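Local atomic coordinates of cell death abnormality protein 2 (Caenorhabditis elegans, PDB entry 3QWX), a protein that acts as a CRK-family SH2-SH3 signalling adaptor required for cell migration and for the engulfment of cell corpses, working in a complex with CED-5 and CED-12. Residues Glu144-Thr149 / Glu155-Leu160; Phe125-Glu130 / Gln151-Ala156. All coordinates share one frame; numbering follows the deposited sequence.

Both contacts lie in the SH3 domain that follows the SH2 domain in this chain, and both use strand 153-157, sharing Glu155 and Ala156, their centres about 10 Å apart. Contact 1 is beta-sheet structure: backbone hydrogen bonds, a bulge and a salt bridge tie the strand to its neighbour 142-147, and four of its eight touching residues are buried. Contact 2 is smaller and lies farther from the centre of the chain. There Trp153 meets the loop after strand 119-123 through one oblique aromatic pair with a carboxylate beside it, without hydrogen bonds; Phe127 is buried, Glu130 exposed. Trp154, in the 151-156 segment of contact 2, packs on Ile145 of contact 1.

Contact 1 of 2, residues Glu144-Thr149 / Glu155-Leu160; sequences EILSKT and EARNAL
Glu144 and Arg157 face each other as an antiparallel hydrogen-bonded pair, and their side chains meet again on the same face of the sheet. Glu144 N gives a nearly straight bond to Arg157 O (3.0 Å, 165°), and Arg157 N returns one to Glu144 O. On the face that carries both side chains, Arg157 NH2 reaches Glu144 OE1 at 2.9 Å, with a weak second bond from NE to the same oxygen. OE1 sits at the guanidinium edge, but the carboxylate plane stands 87° from the guanidinium plane, and the oxygen is approached on its anti side, so this is no flat two-oxygen fork. A bend at chi3 (60°) swings the Arg157 group back over the neighbouring strand, where Leu146 CD1 lies against one face, 3.8 Å from CZ.

These strands, 142-147 and 153-157, form a beta hairpin in the antiparallel sheet of the SH3 domain, and the hairpin contains a classic bulge. Leu146 and Ser147 both face Glu155: Leu146 N bonds Glu155 O at 2.7 Å, while Ser147 N reaches that oxygen only weakly. Ladder bonding then resumes from Glu155 N to Ser147 O (2.9 Å). The bulge turns Leu146 CB toward the partner strand, and its CD2 packs on Arg157 CB at 3.7 Å. On the face opposite Glu144 and Arg157, Ile145 CD1 touches Ala156 CB at 3.9 Å.

Farther out, the extended Glu155 side chain runs past Ser147 CB, and its OE1 makes a salt bridge with Lys115. The carbonyl of Lys115 also accepts a bond from Arg157 NH1, while Arg142 pairs with Glu144 OE2. Thus both Glu144 oxygens have cationic partners, which would probably favour the ionised carboxylate. Backbone bonds from Ile145 to Ile118 and Glu119 join the hairpin to strand 119-123.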
ATOM      1  N   GLU A 144     -12.199   8.539   5.351  1.00 19.89           N
ATOM      2  CA  GLU A 144     -11.225   9.604   5.206  1.00 20.81           C
ATOM      3  C   GLU A 144     -10.946   9.762   3.730  1.00 17.56           C
ATOM      4  O   GLU A 144     -10.562   8.808   3.052  1.00 17.06           O
ATOM      5  CB  GLU A 144      -9.946   9.263   5.984  1.00 17.37           C
ATOM      6  CG  GLU A 144     -10.129   9.437   7.488  1.00 21.26           C
ATOM      7  CD  GLU A 144      -9.033   8.763   8.318  1.00 24.86           C
ATOM      8  OE1 GLU A 144      -8.118   8.172   7.724  1.00 20.88           O
ATOM      9  OE2 GLU A 144      -9.110   8.815   9.565  1.00 22.32           O
ATOM     10  N   ILE A 145     -11.152  10.973   3.233  1.00 16.97           N
ATOM     11  CA  ILE A 145     -10.911  11.276   1.834  1.00 17.17           C
ATOM     12  C   ILE A 145      -9.451  11.657   1.610  1.00 18.40           C
ATOM     13  O   ILE A 145      -8.945  12.583   2.236  1.00 17.58           O
ATOM     14  CB  ILE A 145     -11.838  12.413   1.358  1.00 18.31           C
ATOM     15  CG1 ILE A 145     -13.306  12.027   1.580  1.00 17.98           C
ATOM     16  CG2 ILE A 145     -11.584  12.755  -0.102  1.00 18.27           C
ATOM     17  CD1 ILE A 145     -13.757  10.772   0.839  1.00 18.44           C
ATOM     18  N   LEU A 146      -8.795  10.946   0.697  1.00 16.23           N
ATOM     19  CA  LEU A 146      -7.373  11.133   0.426  1.00 18.34           C
ATOM     20  C   LEU A 146      -7.126  11.905  -0.854  1.00 23.53           C
ATOM     21  O   LEU A 146      -6.043  12.456  -1.061  1.00 21.86           O
ATOM     22  CB  LEU A 146      -6.676   9.774   0.286  1.00 21.08           C
ATOM     23  CG  LEU A 146      -6.296   8.941   1.511  1.00 24.36           C
ATOM     24  CD1 LEU A 146      -6.942   9.418   2.784  1.00 19.73           C
ATOM     25  CD2 LEU A 146      -6.581   7.484   1.256  1.00 25.15           C
ATOM     26  N   SER A 147      -8.112  11.915  -1.737  1.00 17.53           N
ATOM     27  CA  SER A 147      -7.932  12.601  -3.001  1.00 24.22           C
ATOM     28  C   SER A 147      -9.263  12.920  -3.628  1.00 23.17           C
ATOM     29  O   SER A 147     -10.146  12.064  -3.690  1.00 17.64           O
ATOM     30  CB  SER A 147      -7.108  11.755  -3.970  1.00 22.96           C
ATOM     31  OG  SER A 147      -6.809  12.514  -5.122  1.00 31.81           O
ATOM     32  N   LYS A 148      -9.411  14.161  -4.080  1.00 22.65           N
ATOM     33  CA  LYS A 148     -10.583  14.526  -4.867  1.00 25.03           C
ATOM     34  C   LYS A 148     -10.283  14.475  -6.365  1.00 28.50           C
ATOM     35  O   LYS A 148     -10.285  15.492  -7.055  1.00 26.39           O
ATOM     36  CB  LYS A 148     -11.131  15.875  -4.418  1.00 26.79           C
ATOM     37  CG  LYS A 148     -11.770  15.782  -3.051  1.00 24.21           C
ATOM     38  CD  LYS A 148     -12.394  17.092  -2.617  1.00 29.53           C
ATOM     39  CE  LYS A 148     -13.146  16.898  -1.307  1.00 27.66           C
ATOM     40  NZ  LYS A 148     -13.913  18.107  -0.929  1.00 31.20           N
ATOM     41  N   THR A 149     -10.015  13.253  -6.820  1.00 27.39           N
ATOM     42  CA  THR A 149      -9.727  12.894  -8.207  1.00 28.19           C
ATOM     43  C   THR A 149     -10.489  13.738  -9.229  1.00 29.69           C
ATOM     44  O   THR A 149      -9.907  14.485 -10.024  1.00 29.59           O
ATOM     45  CB  THR A 149     -10.092  11.399  -8.427  1.00 34.30           C
ATOM     46  OG1 THR A 149      -9.911  10.673  -7.200  1.00 30.85           O
ATOM     47  CG2 THR A 149      -9.240  10.774  -9.519  1.00 35.99           C
ATOM     48  N   GLU A 155     -10.899   9.316  -3.815  1.00 18.76           N
ATOM     49  CA  GLU A 155     -10.185   8.246  -3.127  1.00 16.16           C
ATOM     50  C   GLU A 155     -10.449   8.343  -1.616  1.00 20.16           C
ATOM     51  O   GLU A 155     -10.224   9.393  -1.006  1.00 16.87           O
ATOM     52  CB  GLU A 155      -8.677   8.334  -3.405  1.00 19.73           C
ATOM     53  CG  GLU A 155      -7.867   7.180  -2.790  1.00 19.87           C
ATOM     54  CD  GLU A 155      -6.353   7.347  -2.944  1.00 26.42           C
ATOM     55  OE1 GLU A 155      -5.890   8.459  -3.265  1.00 30.84           O
ATOM     56  OE2 GLU A 155      -5.624   6.361  -2.728  1.00 38.69           O
ATOM     57  N   ALA A 156     -10.934   7.245  -1.033  1.00 18.48           N
ATOM     58  CA  ALA A 156     -11.287   7.181   0.390  1.00 16.71           C
ATOM     59  C   ALA A 156     -10.548   6.036   1.106  1.00 19.74           C
ATOM     60  O   ALA A 156     -10.022   5.124   0.463  1.00 18.02           O
ATOM     61  CB  ALA A 156     -12.773   7.012   0.541  1.00 15.71           C
ATOM     62  N   ARG A 157     -10.515   6.095   2.433  1.00 16.73           N
ATOM     63  CA  ARG A 157      -9.864   5.082   3.247  1.00 18.99           C
ATOM     64  C   ARG A 157     -10.792   4.745   4.398  1.00 17.98           C
ATOM     65  O   ARG A 157     -11.316   5.637   5.058  1.00 18.50           O
ATOM     66  CB  ARG A 157      -8.529   5.603   3.798  1.00 21.68           C
ATOM     67  CG  ARG A 157      -7.729   4.561   4.563  1.00 19.83           C
ATOM     68  CD  ARG A 157      -6.315   5.060   4.852  1.00 21.79           C
ATOM     69  NE  ARG A 157      -6.312   6.271   5.654  1.00 21.83           N
ATOM     70  CZ  ARG A 157      -5.437   7.264   5.525  1.00 22.73           C
ATOM     71  NH1 ARG A 157      -4.467   7.214   4.616  1.00 21.63           N
ATOM     72  NH2 ARG A 157      -5.537   8.320   6.312  1.00 18.40           N
ATOM     73  N   ASN A 158     -11.013   3.465   4.646  1.00 13.07           N
ATOM     74  CA  ASN A 158     -11.874   3.103   5.766  1.00 19.21           C
ATOM     75  C   ASN A 158     -11.087   2.869   7.067  1.00 18.90           C
ATOM     76  O   ASN A 158      -9.855   2.996   7.088  1.00 21.47           O
ATOM     77  CB  ASN A 158     -12.796   1.928   5.410  1.00 20.22           C
ATOM     78  CG  ASN A 158     -12.045   0.610   5.227  1.00 21.18           C
ATOM     79  OD1 ASN A 158     -10.901   0.457   5.656  1.00 24.12           O
ATOM     80  ND2 ASN A 158     -12.703  -0.351   4.610  1.00 18.30           N
ATOM     81  N   ALA A 159     -11.796   2.550   8.145  1.00 25.52           N
ATOM     82  CA  ALA A 159     -11.173   2.352   9.457  1.00 23.15           C
ATOM     83  C   ALA A 159     -10.132   1.240   9.439  1.00 30.47           C
ATOM     84  O   ALA A 159      -9.177   1.257  10.222  1.00 32.82           O
ATOM     85  CB  ALA A 159     -12.234   2.056  10.514  1.00 23.57           C
ATOM     86  N   LEU A 160     -10.330   0.267   8.556  1.00 26.33           N
ATOM     87  CA  LEU A 160      -9.419  -0.862   8.452  1.00 28.18           C
ATOM     88  C   LEU A 160      -8.126  -0.490   7.716  1.00 31.08           C
ATOM     89  O   LEU A 160      -7.116  -1.184   7.833  1.00 31.44           O
ATOM     90  CB  LEU A 160     -10.122  -2.052   7.783  1.00 32.25           C
ATOM     91  CG  LEU A 160     -10.992  -2.980   8.649  1.00 38.95           C
ATOM     92  CD1 LEU A 160     -11.794  -2.222   9.705  1.00 39.52           C
ATOM     93  CD2 LEU A 160     -11.919  -3.835   7.780  1.00 46.57           C
TER

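Contact 2 of 2, residues Phe125-Glu130 / Gln151-Ala156; sequences FKFTGE and QDWWEA
Phe127 CZ meets the edge of the Trp153 six-membered ring, close to the indole plane, and the two side chains cross at about a right angle. CZ lies 3.7 Å from Trp153 CZ3 and 3.8 Å from CH2. With the ring planes inclined at 57° and the centroids 5.9 Å apart, the pair is oblique, neither an offset stack nor a T. Phe127 gets there with CG anti to its own backbone nitrogen (chi1 -179°), which sends the ring toward the strand, and Gly129 N lies over the centre of one ring face. Glu130 approaches the same six-membered ring, its extended chain bringing OE2 to 4.0 Å from Trp153 CZ2, with carboxylate and indole planes 59° apart.

Segment 125-130 covers the end of the ALYDY-like motif and the start of the RT loop. Trp153, first of the tryptophan pair, and Phe127 match positions that line the proline-peptide groove in SH3 domains, and probably do so here; the CED-5 C-terminus holds a candidate proline-rich ligand. Pro167 touches both rings. The segments meet through van der Waals contact, and the acidic Glu130 beside the groove tryptophan would probably suit a basic ligand residue, as in other SH3 domains.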
ATOM      1  N   PHE A 125     -25.374   7.115   1.862  1.00 25.54           N
ATOM      2  CA  PHE A 125     -26.094   5.959   1.352  1.00 25.21           C
ATOM      3  C   PHE A 125     -25.131   4.776   1.379  1.00 24.39           C
ATOM      4  O   PHE A 125     -23.915   4.960   1.460  1.00 24.64           O
ATOM      5  CB  PHE A 125     -26.587   6.204  -0.083  1.00 29.59           C
ATOM      6  CG  PHE A 125     -27.460   7.428  -0.238  1.00 32.76           C
ATOM      7  CD1 PHE A 125     -26.910   8.643  -0.614  1.00 32.31           C
ATOM      8  CD2 PHE A 125     -28.830   7.355  -0.017  1.00 35.51           C
ATOM      9  CE1 PHE A 125     -27.704   9.770  -0.751  1.00 36.47           C
ATOM     10  CE2 PHE A 125     -29.631   8.475  -0.149  1.00 38.47           C
ATOM     11  CZ  PHE A 125     -29.066   9.688  -0.517  1.00 41.82           C
ATOM     12  N   LYS A 126     -25.662   3.562   1.320  1.00 24.10           N
ATOM     13  CA  LYS A 126     -24.808   2.388   1.220  1.00 25.11           C
ATOM     14  C   LYS A 126     -24.201   2.297  -0.185  1.00 22.52           C
ATOM     15  O   LYS A 126     -24.847   2.624  -1.181  1.00 22.19           O
ATOM     16  CB  LYS A 126     -25.579   1.106   1.572  1.00 22.63           C
ATOM     17  CG  LYS A 126     -25.996   0.286   0.365  1.00 26.50           C
ATOM     18  CD  LYS A 126     -26.614  -1.050   0.760  1.00 27.59           C
ATOM     19  CE  LYS A 126     -27.559  -1.538  -0.338  1.00 27.05           C
ATOM     20  NZ  LYS A 126     -28.267  -2.808   0.016  1.00 31.87           N
ATOM     21  N   PHE A 127     -22.954   1.853  -0.260  1.00 21.67           N
ATOM     22  CA  PHE A 127     -22.274   1.703  -1.542  1.00 22.31           C
ATOM     23  C   PHE A 127     -21.635   0.326  -1.644  1.00 22.03           C
ATOM     24  O   PHE A 127     -20.696   0.022  -0.924  1.00 21.69           O
ATOM     25  CB  PHE A 127     -21.211   2.798  -1.725  1.00 20.62           C
ATOM     26  CG  PHE A 127     -20.475   2.730  -3.044  1.00 18.73           C
ATOM     27  CD1 PHE A 127     -21.166   2.771  -4.248  1.00 20.90           C
ATOM     28  CD2 PHE A 127     -19.091   2.658  -3.077  1.00 19.28           C
ATOM     29  CE1 PHE A 127     -20.491   2.722  -5.461  1.00 20.53           C
ATOM     30  CE2 PHE A 127     -18.406   2.609  -4.293  1.00 17.49           C
ATOM     31  CZ  PHE A 127     -19.103   2.645  -5.480  1.00 20.11           C
ATOM     32  N   THR A 128     -22.144  -0.503  -2.546  1.00 23.23           N
ATOM     33  CA  THR A 128     -21.636  -1.863  -2.693  1.00 22.30           C
ATOM     34  C   THR A 128     -20.374  -1.897  -3.543  1.00 26.29           C
ATOM     35  O   THR A 128     -19.613  -2.859  -3.489  1.00 26.81           O
ATOM     36  CB  THR A 128     -22.668  -2.766  -3.367  1.00 26.37           C
ATOM     37  OG1 THR A 128     -22.857  -2.336  -4.722  1.00 24.09           O
ATOM     38  CG2 THR A 128     -24.001  -2.699  -2.619  1.00 23.62           C
ATOM     39  N   GLY A 129     -20.160  -0.841  -4.321  1.00 25.68           N
ATOM     40  CA  GLY A 129     -19.053  -0.788  -5.251  1.00 25.28           C
ATOM     41  C   GLY A 129     -19.539  -1.260  -6.609  1.00 30.08           C
ATOM     42  O   GLY A 129     -20.484  -2.047  -6.686  1.00 28.18           O
ATOM     43  N   GLU A 130     -18.907  -0.762  -7.671  1.00 28.26           N
ATOM     44  CA  GLU A 130     -19.244  -1.153  -9.037  1.00 29.26           C
ATOM     45  C   GLU A 130     -18.048  -1.865  -9.676  1.00 31.24           C
ATOM     46  O   GLU A 130     -18.217  -2.804 -10.452  1.00 33.55           O
ATOM     47  CB  GLU A 130     -19.641   0.070  -9.887  1.00 31.30           C
ATOM     48  CG  GLU A 130     -20.777   0.940  -9.333  1.00 25.23           C
ATOM     49  CD  GLU A 130     -21.043   2.180 -10.197  1.00 34.63           C
ATOM     50  OE1 GLU A 130     -22.133   2.784 -10.066  1.00 34.34           O
ATOM     51  OE2 GLU A 130     -20.167   2.549 -11.016  1.00 31.51           O
ATOM     52  N   GLN A 151     -14.825  15.461  -9.879  1.00 26.56           N
ATOM     53  CA  GLN A 151     -15.959  15.925  -9.107  1.00 27.73           C
ATOM     54  C   GLN A 151     -16.843  14.763  -8.712  1.00 21.95           C
ATOM     55  O   GLN A 151     -17.657  14.891  -7.795  1.00 27.39           O
ATOM     56  CB  GLN A 151     -16.758  16.982  -9.872  1.00 27.79           C
ATOM     57  CG  GLN A 151     -17.158  16.559 -11.258  1.00 34.05           C
ATOM     58  CD  GLN A 151     -17.531  17.745 -12.124  1.00 36.15           C
ATOM     59  OE1 GLN A 151     -17.514  17.665 -13.349  1.00 37.00           O
ATOM     60  NE2 GLN A 151     -17.854  18.862 -11.485  1.00 35.88           N
ATOM     61  N   ASP A 152     -16.677  13.618  -9.371  1.00 22.55           N
ATOM     62  CA  ASP A 152     -17.607  12.503  -9.154  1.00 21.01           C
ATOM     63  C   ASP A 152     -17.075  11.367  -8.278  1.00 22.07           C
ATOM     64  O   ASP A 152     -17.845  10.708  -7.566  1.00 22.90           O
ATOM     65  CB  ASP A 152     -18.152  11.967 -10.489  1.00 17.09           C
ATOM     66  CG  ASP A 152     -19.114  12.966 -11.177  1.00 25.79           C
ATOM     67  OD1 ASP A 152     -19.851  13.684 -10.475  1.00 25.66           O
ATOM     68  OD2 ASP A 152     -19.134  13.030 -12.418  1.00 25.74           O
ATOM     69  N   TRP A 153     -15.766  11.144  -8.322  1.00 22.67           N
ATOM     70  CA  TRP A 153     -15.164  10.016  -7.617  1.00 23.32           C
ATOM     71  C   TRP A 153     -13.955  10.446  -6.806  1.00 23.27           C
ATOM     72  O   TRP A 153     -13.054  11.106  -7.328  1.00 24.52           O
ATOM     73  CB  TRP A 153     -14.804   8.897  -8.610  1.00 19.83           C
ATOM     74  CG  TRP A 153     -16.023   8.277  -9.206  1.00 21.21           C
ATOM     75  CD1 TRP A 153     -16.710   8.709 -10.313  1.00 17.97           C
ATOM     76  CD2 TRP A 153     -16.727   7.125  -8.721  1.00 20.57           C
ATOM     77  NE1 TRP A 153     -17.795   7.891 -10.541  1.00 19.83           N
ATOM     78  CE2 TRP A 153     -17.828   6.911  -9.587  1.00 20.01           C
ATOM     79  CE3 TRP A 153     -16.529   6.246  -7.654  1.00 20.58           C
ATOM     80  CZ2 TRP A 153     -18.716   5.858  -9.416  1.00 18.57           C
ATOM     81  CZ3 TRP A 153     -17.415   5.198  -7.481  1.00 18.50           C
ATOM     82  CH2 TRP A 153     -18.497   5.012  -8.360  1.00 19.39           C
ATOM     83  N   TRP A 154     -13.955  10.091  -5.522  1.00 18.56           N
ATOM     84  CA  TRP A 154     -12.875  10.473  -4.622  1.00 19.36           C
ATOM     85  C   TRP A 154     -12.206   9.239  -4.033  1.00 18.70           C
ATOM     86  O   TRP A 154     -12.865   8.236  -3.768  1.00 18.90           O
ATOM     87  CB  TRP A 154     -13.404  11.323  -3.467  1.00 20.78           C
ATOM     88  CG  TRP A 154     -14.023  12.628  -3.852  1.00 23.27           C
ATOM     89  CD1 TRP A 154     -13.937  13.258  -5.058  1.00 22.95           C
ATOM     90  CD2 TRP A 154     -14.823  13.471  -3.014  1.00 24.50           C
ATOM     91  NE1 TRP A 154     -14.638  14.438  -5.023  1.00 24.38           N
ATOM     92  CE2 TRP A 154     -15.196  14.591  -3.782  1.00 25.06           C
ATOM     93  CE3 TRP A 154     -15.266  13.382  -1.689  1.00 21.38           C
ATOM     94  CZ2 TRP A 154     -15.979  15.625  -3.268  1.00 25.79           C
ATOM     95  CZ3 TRP A 154     -16.054  14.398  -1.184  1.00 26.41           C
ATOM     96  CH2 TRP A 154     -16.405  15.509  -1.975  1.00 27.69           C
ATOM     97  N   GLU A 155     -10.899   9.316  -3.815  1.00 18.76           N
ATOM     98  CA  GLU A 155     -10.185   8.246  -3.127  1.00 16.16           C
ATOM     99  C   GLU A 155     -10.449   8.343  -1.616  1.00 20.16           C
ATOM    100  O   GLU A 155     -10.224   9.393  -1.006  1.00 16.87           O
ATOM    101  CB  GLU A 155      -8.677   8.334  -3.405  1.00 19.73           C
ATOM    102  CG  GLU A 155      -7.867   7.180  -2.790  1.00 19.87           C
ATOM    103  CD  GLU A 155      -6.353   7.347  -2.944  1.00 26.42           C
ATOM    104  OE1 GLU A 155      -5.890   8.459  -3.265  1.00 30.84           O
ATOM    105  OE2 GLU A 155      -5.624   6.361  -2.728  1.00 38.69           O
ATOM    106  N   ALA A 156     -10.934   7.245  -1.033  1.00 18.48           N
ATOM    107  CA  ALA A 156     -11.287   7.181   0.390  1.00 16.71           C
ATOM    108  C   ALA A 156     -10.548   6.036   1.106  1.00 19.74           C
ATOM    109  O   ALA A 156     -10.022   5.124   0.463  1.00 18.02           O
ATOM    110  CB  ALA A 156     -12.773   7.012   0.541  1.00 15.71           C
TER